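Local coordinates for DNA photolyase (Agrobacterium tumefaciens, PDB 4U63), which uses blue or near-ultraviolet light to repair cyclobutane pyrimidine dimers in DNA, with FAD as catalytic cofactor and a methenyltetrahydrofolate antenna chromophore, at residues S108-D113 with V196-E201; I297-F302 with G410-P415; E331-A336 with L376-R381. One frame throughout, in Å; residues are numbered along the deposited sequence. Where two conformers were deposited one is given.

Contact 1 (S108-D113 with V196-E201)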
# COMPACT_ATOMS: atom_id res chain seq x y z
N SER A 108 -26.29 22.10 4.40
CA SER A 108 -27.64 22.63 4.47
C SER A 108 -28.42 22.08 5.67
O SER A 108 -29.04 22.84 6.42
CB SER A 108 -28.39 22.35 3.16
OG SER A 108 -29.73 22.79 3.26
N GLU A 109 -28.38 20.76 5.85
CA GLU A 109 -29.10 20.10 6.94
C GLU A 109 -28.59 20.50 8.33
O GLU A 109 -29.39 20.81 9.23
CB GLU A 109 -29.02 18.58 6.82
CG GLU A 109 -29.68 17.86 8.00
CD GLU A 109 -29.80 16.36 7.83
OE1 GLU A 109 -29.47 15.85 6.74
OE2 GLU A 109 -30.22 15.70 8.81
N THR A 110 -27.27 20.47 8.50
CA THR A 110 -26.67 20.68 9.83
C THR A 110 -26.40 22.15 10.17
O THR A 110 -26.34 22.50 11.35
CB THR A 110 -25.33 19.92 9.95
OG1 THR A 110 -24.40 20.44 9.00
CG2 THR A 110 -25.53 18.42 9.73
N GLY A 111 -26.25 22.99 9.16
CA GLY A 111 -25.85 24.39 9.35
C GLY A 111 -24.35 24.57 9.55
O GLY A 111 -23.92 25.63 10.01
N ALA A 112 -23.56 23.54 9.20
CA ALA A 112 -22.10 23.59 9.35
C ALA A 112 -21.53 24.77 8.57
O ALA A 112 -22.01 25.09 7.49
CB ALA A 112 -21.47 22.29 8.86
N ASP A 113 -20.51 25.41 9.13
CA ASP A 113 -19.85 26.52 8.43
C ASP A 113 -18.45 26.14 7.92
O ASP A 113 -17.79 26.95 7.28
CB ASP A 113 -19.78 27.77 9.33
CG ASP A 113 -18.86 27.61 10.53
OD1 ASP A 113 -18.22 26.55 10.67
OD2 ASP A 113 -18.80 28.57 11.33
N VAL A 196 -29.51 16.12 16.41
CA VAL A 196 -30.07 15.21 15.40
C VAL A 196 -28.97 14.86 14.39
O VAL A 196 -28.35 15.74 13.81
CB VAL A 196 -31.25 15.88 14.66
CG1 VAL A 196 -31.85 14.93 13.62
CG2 VAL A 196 -32.33 16.31 15.65
N TRP A 197 -28.72 13.56 14.19
CA TRP A 197 -27.72 13.10 13.22
C TRP A 197 -28.31 13.04 11.81
O TRP A 197 -29.45 12.60 11.65
CB TRP A 197 -27.17 11.72 13.60
CG TRP A 197 -26.10 11.77 14.62
CD1 TRP A 197 -26.24 11.57 15.97
CD2 TRP A 197 -24.72 12.06 14.40
NE1 TRP A 197 -25.03 11.71 16.59
CE2 TRP A 197 -24.08 12.01 15.65
CE3 TRP A 197 -23.97 12.35 13.26
CZ2 TRP A 197 -22.71 12.24 15.80
CZ3 TRP A 197 -22.61 12.58 13.40
CH2 TRP A 197 -21.99 12.53 14.66
N PRO A 198 -27.55 13.47 10.79
CA PRO A 198 -27.99 13.20 9.42
C PRO A 198 -28.09 11.70 9.18
O PRO A 198 -27.38 10.92 9.83
CB PRO A 198 -26.87 13.80 8.55
CG PRO A 198 -26.24 14.83 9.42
CD PRO A 198 -26.31 14.27 10.81
N LYS A 199 -28.97 11.31 8.27
CA LYS A 199 -29.16 9.89 7.97
C LYS A 199 -27.91 9.31 7.32
O LYS A 199 -27.18 10.00 6.61
CB LYS A 199 -30.40 9.68 7.09
CG LYS A 199 -31.71 10.08 7.78
CD LYS A 199 -32.05 9.18 8.97
CE LYS A 199 -32.93 9.90 9.99
NZ LYS A 199 -34.14 10.52 9.37
N SER A 200 -27.67 8.03 7.59
CA SER A 200 -26.49 7.33 7.10
C SER A 200 -26.88 6.08 6.33
O SER A 200 -27.86 5.42 6.67
CB SER A 200 -25.60 6.93 8.28
OG SER A 200 -24.46 6.20 7.84
N GLU A 201 -26.09 5.75 5.31
CA GLU A 201 -26.22 4.47 4.62
C GLU A 201 -25.70 3.34 5.52
O GLU A 201 -24.96 3.59 6.48
CB GLU A 201 -25.48 4.51 3.30
CG GLU A 201 -26.14 5.46 2.32
CD GLU A 201 -25.40 5.63 1.01
OE1 GLU A 201 -24.48 4.85 0.74
OE2 GLU A 201 -25.76 6.55 0.26
O HOH W 1 -30.38 13.26 6.80
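The last turn of helix 99-110 and the extended, non-helical segment 196-201 come nearest at Glu-109 and Pro-198, whose CA atoms lie 7.4 Å apart. No direct hydrogen bond joins them; the pyrrolidine ring of Pro-198 meets two neighbouring side chains of the helix end. Glu-109 meets CA and CB of the proline: with CG anti to the backbone N (chi1 176°) and the chain extended beyond it, the carboxylate is laid against the ring, OE2 at 3.4 Å from CA of Pro-198 and OE1 at 3.8 Å from its CB. The methyl of Thr-110 meets the next ring atom, its CG2 sitting 3.7 Å from CG of Pro-198, the two side chains crossing at about a right angle. This is packing at the periphery of the N-terminal alpha/beta domain of photolyases, where a helix flanking the parallel sheet ends and the linker toward the FAD-binding part runs past it; farther along that linker, Ser-200 and Glu-201 bond to Leu-94 of edge strand 93-96. A water completes the junction, donating to OE1 of Glu-109 at 2.7 Å and accepting from N of Lys-199 at 2.8 Å. The hydroxyl of Thr-110 serves its own helix end instead, bonded to O of Leu-106 and accepting from N of Ala-112 in an ST turn (3.2 Å to OG1), just where Gly-111 leaves the helix with positive phi.

Contact 2 (I297-F302 with G410-P415). With FAD (flavin-adenine dinucleotide), chain C.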
# COMPACT_ATOMS: atom_id res chain seq x y z
N ILE A 297 10.45 3.52 5.39
CA ILE A 297 9.42 4.55 5.53
C ILE A 297 9.64 5.66 4.48
O ILE A 297 8.70 6.15 3.86
CB ILE A 297 9.39 5.14 6.95
CG1 ILE A 297 9.01 4.07 8.00
CG2 ILE A 297 8.44 6.33 7.06
CD1 ILE A 297 7.63 3.49 7.81
N VAL A 298 10.91 6.04 4.30
CA VAL A 298 11.27 7.08 3.34
C VAL A 298 11.14 6.60 1.88
O VAL A 298 10.91 7.43 0.99
CB VAL A 298 12.65 7.68 3.68
CG1 VAL A 298 13.15 8.63 2.61
CG2 VAL A 298 12.56 8.41 5.03
N TRP A 299 11.27 5.30 1.62
CA TRP A 299 10.95 4.78 0.27
C TRP A 299 9.48 5.05 -0.09
O TRP A 299 9.18 5.40 -1.22
CB TRP A 299 11.27 3.29 0.11
CG TRP A 299 12.70 3.04 -0.25
CD1 TRP A 299 13.70 2.65 0.58
CD2 TRP A 299 13.31 3.19 -1.55
NE1 TRP A 299 14.88 2.53 -0.11
CE2 TRP A 299 14.67 2.86 -1.42
CE3 TRP A 299 12.82 3.56 -2.82
CZ2 TRP A 299 15.56 2.89 -2.49
CZ3 TRP A 299 13.72 3.59 -3.89
CH2 TRP A 299 15.07 3.26 -3.72
N ARG A 300 8.57 4.92 0.87
CA ARG A 300 7.16 5.31 0.66
C ARG A 300 7.06 6.80 0.29
O ARG A 300 6.40 7.16 -0.69
CB ARG A 300 6.30 4.96 1.88
CG ARG A 300 4.87 5.50 1.83
CD ARG A 300 4.03 4.96 2.99
NE ARG A 300 2.70 5.56 3.04
CZ ARG A 300 2.40 6.73 3.62
NH1 ARG A 300 3.32 7.47 4.24
NH2 ARG A 300 1.14 7.16 3.58
N GLU A 301 7.75 7.64 1.06
CA GLU A 301 7.82 9.08 0.77
C GLU A 301 8.30 9.34 -0.64
O GLU A 301 7.72 10.16 -1.38
CB GLU A 301 8.76 9.78 1.75
CG GLU A 301 8.31 9.71 3.20
CD GLU A 301 7.11 10.58 3.49
OE1 GLU A 301 7.02 11.73 2.97
OE2 GLU A 301 6.24 10.11 4.26
N PHE A 302 9.38 8.65 -1.02
CA PHE A 302 9.99 8.86 -2.32
C PHE A 302 9.03 8.46 -3.45
O PHE A 302 8.95 9.15 -4.47
CB PHE A 302 11.30 8.07 -2.40
CG PHE A 302 12.11 8.36 -3.63
CD1 PHE A 302 12.44 9.66 -3.99
CD2 PHE A 302 12.59 7.30 -4.43
CE1 PHE A 302 13.21 9.92 -5.13
CE2 PHE A 302 13.36 7.56 -5.55
CZ PHE A 302 13.67 8.87 -5.90
N GLY A 410 13.89 4.81 -14.45
CA GLY A 410 14.22 5.57 -13.25
C GLY A 410 15.68 5.44 -12.85
O GLY A 410 16.33 4.43 -13.13
N ALA A 411 16.18 6.45 -12.15
CA ALA A 411 17.57 6.46 -11.69
C ALA A 411 17.88 5.31 -10.76
O ALA A 411 19.01 4.82 -10.74
CB ALA A 411 17.91 7.78 -11.01
N ASP A 412 16.89 4.87 -10.00
CA ASP A 412 17.06 3.76 -9.06
C ASP A 412 16.65 2.40 -9.65
O ASP A 412 16.65 1.38 -8.93
CB ASP A 412 16.28 4.06 -7.77
CG ASP A 412 16.89 5.21 -7.00
OD1 ASP A 412 17.99 5.03 -6.43
OD2 ASP A 412 16.29 6.30 -6.95
N ALA A 413 16.32 2.38 -10.94
CA ALA A 413 15.96 1.15 -11.62
C ALA A 413 17.18 0.30 -11.87
O ALA A 413 18.27 0.81 -12.14
CB ALA A 413 15.28 1.45 -12.95
N SER A 414 17.00 -1.01 -11.79
CA SER A 414 17.99 -1.95 -12.25
C SER A 414 17.91 -1.90 -13.78
O SER A 414 16.81 -1.88 -14.33
CB SER A 414 17.67 -3.35 -11.74
OG SER A 414 18.63 -4.29 -12.19
N PRO A 415 19.07 -1.87 -14.47
CA PRO A 415 19.03 -1.88 -15.94
C PRO A 415 18.26 -3.09 -16.47
O PRO A 415 18.29 -4.15 -15.84
CB PRO A 415 20.51 -1.96 -16.34
CG PRO A 415 21.25 -1.43 -15.16
CD PRO A 415 20.45 -1.84 -13.96
PA FAD C . 8.56 -3.00 6.16
O1A FAD C . 9.82 -3.66 5.70
O2A FAD C . 8.13 -3.17 7.58
O5B FAD C . 8.69 -1.45 5.76
C5B FAD C . 7.99 -0.42 6.46
C4B FAD C . 7.17 0.45 5.52
O4B FAD C . 7.99 1.09 4.55
C3B FAD C . 6.14 -0.33 4.72
O3B FAD C . 4.97 -0.62 5.49
C2B FAD C . 5.90 0.60 3.55
O2B FAD C . 4.98 1.64 3.88
C1B FAD C . 7.26 1.21 3.32
N9A FAD C . 8.06 0.53 2.27
C8A FAD C . 8.93 -0.47 2.47
N7A FAD C . 9.52 -0.84 1.31
C5A FAD C . 9.03 -0.04 0.34
C6A FAD C . 9.24 0.09 -1.11
N6A FAD C . 10.10 -0.73 -1.74
N1A FAD C . 8.52 1.04 -1.75
C2A FAD C . 7.65 1.85 -1.11
N3A FAD C . 7.42 1.77 0.22
C4A FAD C . 8.07 0.86 0.97
N1 FAD C . 4.21 -1.08 -1.02
C2 FAD C . 3.00 -0.56 -0.70
O2 FAD C . 2.90 0.00 0.41
N3 FAD C . 1.95 -0.63 -1.55
C4 FAD C . 2.03 -1.23 -2.76
O4 FAD C . 1.05 -1.28 -3.55
C4X FAD C . 3.32 -1.83 -3.17
N5 FAD C . 3.50 -2.47 -4.36
C5X FAD C . 4.71 -2.99 -4.70
C6 FAD C . 4.91 -3.62 -5.92
C7 FAD C . 6.15 -4.16 -6.27
C7M FAD C . 6.34 -4.85 -7.61
C8 FAD C . 7.28 -4.08 -5.33
C8M FAD C . 8.65 -4.64 -5.66
C9 FAD C . 7.10 -3.46 -4.12
C9A FAD C . 5.87 -2.90 -3.75
N10 FAD C . 5.68 -2.26 -2.49
C10 FAD C . 4.43 -1.72 -2.19
C1' FAD C . 6.78 -2.08 -1.53
C2' FAD C . 7.04 -3.12 -0.46
O2' FAD C . 7.18 -4.40 -1.07
C3' FAD C . 5.96 -3.12 0.60
O3' FAD C . 5.78 -1.82 1.15
C4' FAD C . 6.35 -4.10 1.71
O4' FAD C . 6.31 -5.43 1.19
C5' FAD C . 5.39 -3.96 2.87
O5' FAD C . 5.71 -4.87 3.94
P FAD C . 6.03 -4.26 5.39
O1P FAD C . 6.25 -5.40 6.32
O2P FAD C . 4.98 -3.28 5.79
O3P FAD C . 7.41 -3.48 5.12
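A small contact between a carboxylate and two aromatic rings joins helix 287-309, which packs against the adenosine half of FAD, to the loop that follows helix 398-407. Asp-412 carries the loop side: it sits in a type I turn from Gly-410 to Ala-413, closed by a 3.0 Å bond from N of Ala-413 to O of Gly-410, and its side chain reaches toward the helix. OD2 comes 3.5 Å from CE2 of Phe-302 and a little farther from CZ, approaching the ring obliquely with the carboxylate plane turned 85° from that of the ring. Phe-302 meets it from the opposite direction, since CG anti to the backbone N (chi1 -172°) sends the ring out toward the loop. Alongside, the indole of Trp-299 brings CH2 to 4.2 Å from CG of Asp-412. The polar need of OD2 is met by N of Tyr-168, a hydrogen bond that ties the turn to the start of helix 168-177.

The same segment of helix lines the cofactor pocket. N of Arg-300 lies 3.4 Å from adenine N3A, CB of Trp-299 packs 4.0 Å from adenine C6A, and CD1 of Ile-297 touches the ribose at C4B, 3.8 Å away. Trp-299 thus has its CB at the adenine while the far end of the indole, at CH2, reaches the loop. Around these side chains, Tyr-168 stacks on Trp-299, Trp-405 of helix 398-407 meets that indole edge-to-face, and Phe-171 of helix 168-177 packs against Phe-302, so the contact lies where helices 168-177, 287-309 and 398-407 converge.

Contact 3 (E331-A336 with L376-R381)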
# COMPACT_ATOMS: atom_id res chain seq x y z
N GLU A 331 -1.78 -14.22 -22.91
CA GLU A 331 -2.65 -14.19 -21.75
C GLU A 331 -2.58 -15.52 -20.96
O GLU A 331 -2.75 -15.52 -19.74
CB GLU A 331 -4.08 -13.86 -22.19
CG GLU A 331 -5.10 -13.70 -21.07
CD GLU A 331 -4.89 -12.47 -20.18
OE1 GLU A 331 -4.00 -11.61 -20.45
OE2 GLU A 331 -5.65 -12.38 -19.19
N LYS A 332 -2.31 -16.63 -21.64
CA LYS A 332 -2.12 -17.92 -20.97
C LYS A 332 -0.96 -17.87 -19.94
O LYS A 332 -1.14 -18.30 -18.80
CB LYS A 332 -1.89 -19.02 -22.02
CG LYS A 332 -1.69 -20.42 -21.48
CD LYS A 332 -1.46 -21.40 -22.62
CE LYS A 332 -1.08 -22.78 -22.12
NZ LYS A 332 -2.22 -23.49 -21.48
N SER A 333 0.20 -17.33 -20.34
CA SER A 333 1.33 -17.21 -19.42
C SER A 333 1.04 -16.21 -18.30
O SER A 333 1.46 -16.41 -17.16
CB SER A 333 2.61 -16.80 -20.16
OG SER A 333 2.49 -15.49 -20.70
N PHE A 334 0.31 -15.14 -18.63
CA PHE A 334 -0.08 -14.16 -17.62
C PHE A 334 -0.95 -14.82 -16.57
O PHE A 334 -0.74 -14.62 -15.39
CB PHE A 334 -0.84 -12.98 -18.22
CG PHE A 334 -1.32 -12.01 -17.19
CD1 PHE A 334 -0.42 -11.25 -16.45
CD2 PHE A 334 -2.68 -11.85 -16.95
CE1 PHE A 334 -0.86 -10.35 -15.49
CE2 PHE A 334 -3.13 -10.95 -15.99
CZ PHE A 334 -2.22 -10.21 -15.26
N LYS A 335 -1.92 -15.61 -17.02
CA LYS A 335 -2.79 -16.34 -16.09
C LYS A 335 -1.99 -17.31 -15.22
O LYS A 335 -2.22 -17.39 -14.00
CB LYS A 335 -3.91 -17.07 -16.84
CG LYS A 335 -5.04 -16.15 -17.28
CD LYS A 335 -6.15 -16.94 -17.95
CE LYS A 335 -7.13 -16.04 -18.68
NZ LYS A 335 -8.12 -16.84 -19.44
N ALA A 336 -1.03 -18.03 -15.82
CA ALA A 336 -0.19 -18.95 -15.04
C ALA A 336 0.56 -18.18 -13.95
O ALA A 336 0.67 -18.65 -12.82
CB ALA A 336 0.79 -19.68 -15.94
N LEU A 376 8.56 -13.61 -18.91
CA LEU A 376 7.35 -13.77 -19.74
C LEU A 376 7.16 -12.64 -20.76
O LEU A 376 6.32 -12.74 -21.65
CB LEU A 376 6.11 -13.92 -18.87
CG LEU A 376 6.21 -14.98 -17.78
CD1 LEU A 376 4.91 -15.06 -16.98
CD2 LEU A 376 6.54 -16.35 -18.38
N LEU A 377 7.95 -11.57 -20.64
CA LEU A 377 7.86 -10.42 -21.55
C LEU A 377 6.45 -9.84 -21.62
O LEU A 377 5.96 -9.49 -22.70
CB LEU A 377 8.38 -10.82 -22.94
CG LEU A 377 9.18 -9.75 -23.66
CD1 LEU A 377 10.47 -9.47 -22.90
CD2 LEU A 377 9.49 -10.17 -25.09
N ILE A 378 5.81 -9.73 -20.46
CA ILE A 378 4.44 -9.22 -20.36
C ILE A 378 4.47 -7.82 -19.80
O ILE A 378 5.22 -7.53 -18.86
CB ILE A 378 3.57 -10.14 -19.49
CG1 ILE A 378 3.27 -11.43 -20.25
CG2 ILE A 378 2.26 -9.45 -19.12
CD1 ILE A 378 2.59 -12.48 -19.40
N ASP A 379 3.64 -6.95 -20.38
CA ASP A 379 3.52 -5.54 -19.99
C ASP A 379 3.41 -5.37 -18.47
O ASP A 379 2.51 -5.93 -17.85
CB ASP A 379 2.29 -4.95 -20.70
CG ASP A 379 2.17 -3.45 -20.57
OD1 ASP A 379 2.80 -2.83 -19.69
OD2 ASP A 379 1.42 -2.87 -21.38
N TRP A 380 4.33 -4.61 -17.89
CA TRP A 380 4.33 -4.37 -16.44
C TRP A 380 3.00 -3.81 -15.91
O TRP A 380 2.64 -4.06 -14.76
CB TRP A 380 5.49 -3.46 -16.03
CG TRP A 380 5.50 -2.08 -16.62
CD1 TRP A 380 6.17 -1.68 -17.73
CD2 TRP A 380 4.84 -0.92 -16.10
NE1 TRP A 380 5.97 -0.35 -17.96
CE2 TRP A 380 5.15 0.15 -16.98
CE3 TRP A 380 4.01 -0.67 -15.00
CZ2 TRP A 380 4.67 1.45 -16.78
CZ3 TRP A 380 3.53 0.62 -14.81
CH2 TRP A 380 3.87 1.66 -15.69
N ARG A 381 2.27 -3.09 -16.76
CA ARG A 381 0.99 -2.52 -16.38
C ARG A 381 -0.01 -3.62 -16.01
O ARG A 381 -0.87 -3.41 -15.17
CB ARG A 381 0.43 -1.66 -17.52
CG ARG A 381 1.25 -0.43 -17.85
CD ARG A 381 0.93 0.01 -19.30
NE ARG A 381 1.78 1.09 -19.76
CZ ARG A 381 2.98 0.96 -20.35
NH1 ARG A 381 3.56 -0.23 -20.58
NH2 ARG A 381 3.62 2.06 -20.71
O HOH W 2 4.82 -14.99 -22.34
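Ile-378 has CG1 anti to the carbonyl carbon (chi1 -72°) and a nearly straight chain beyond it, which carries its CD1 methyl onto the first turns of helix 331-338 between Ser-333 and Phe-334. There CD1 lies 3.3 Å from OG of Ser-333 and 3.7 Å from CB of Phe-334, whose side chain crosses the isoleucine at about a right angle. Both Ser-333 and Ile-378 have a second conformer, so the close approach to OG holds for one pairing and is doubtful. The other branch, CG2, approaches the phenyl ring obliquely near CD1 of Phe-334. Leu-376 adds a second methyl, its CD1 resting 3.7 Å from the backbone O of Ser-333.

OG of Ser-333, in the conformer given, is bonded to O of Asp-330 and also receives a 2.9 Å bond from a water; that water donates a second bond to O of Leu-376, bridging the segments. Within the all-helical FAD-binding domain, residues 376-379 form the tight connection between helices 362-375 and 380-390: Leu-377 leaves the first helix with positive phi, and Asp-379 takes the N-cap position of the second, which the segment then enters. OD1 of Asp-379 is gripped twice, by N of Arg-381 at 3.0 Å in the capping bond and by NH1 of that arginine at 2.9 Å in a salt bridge. The two donors arrive from opposite faces of the carboxylate, the guanidinium one on the syn side and 30° out of plane. OD1 lies 7° out of the guanidinium plane, and one face of that group is set over CZ2 of Trp-380, the two tilted against each other. Leu-372 of helix 362-375 touches both Ile-378 and Phe-334, while Lys-382 makes a cation-pi contact with the Phe-334 ring and a salt bridge to Glu-331.

In the fold
Contact 1 is peripheral, on the N-terminal alpha/beta part, its centre about 33 Å from that of the chain and on the opposite side from contact 2. Contact 2 is the most central, at about 15 Å, and contact 3 intermediate, at about 22 Å. Both belong to the helical FAD-binding region, their nearest atoms about 10 Å apart; in sequence contact 3 is nested inside the loop that contact 2 closes. None has a direct hydrogen bond between its segments. Contacts 1 and 3 use bridging waters beside apolar packing, whereas contact 2 sets a carboxylate against aromatic rings. Helix 398-407 touches Phe-302 and Asp-412 of contact 2 and, in the segment of contact 3, Trp-380.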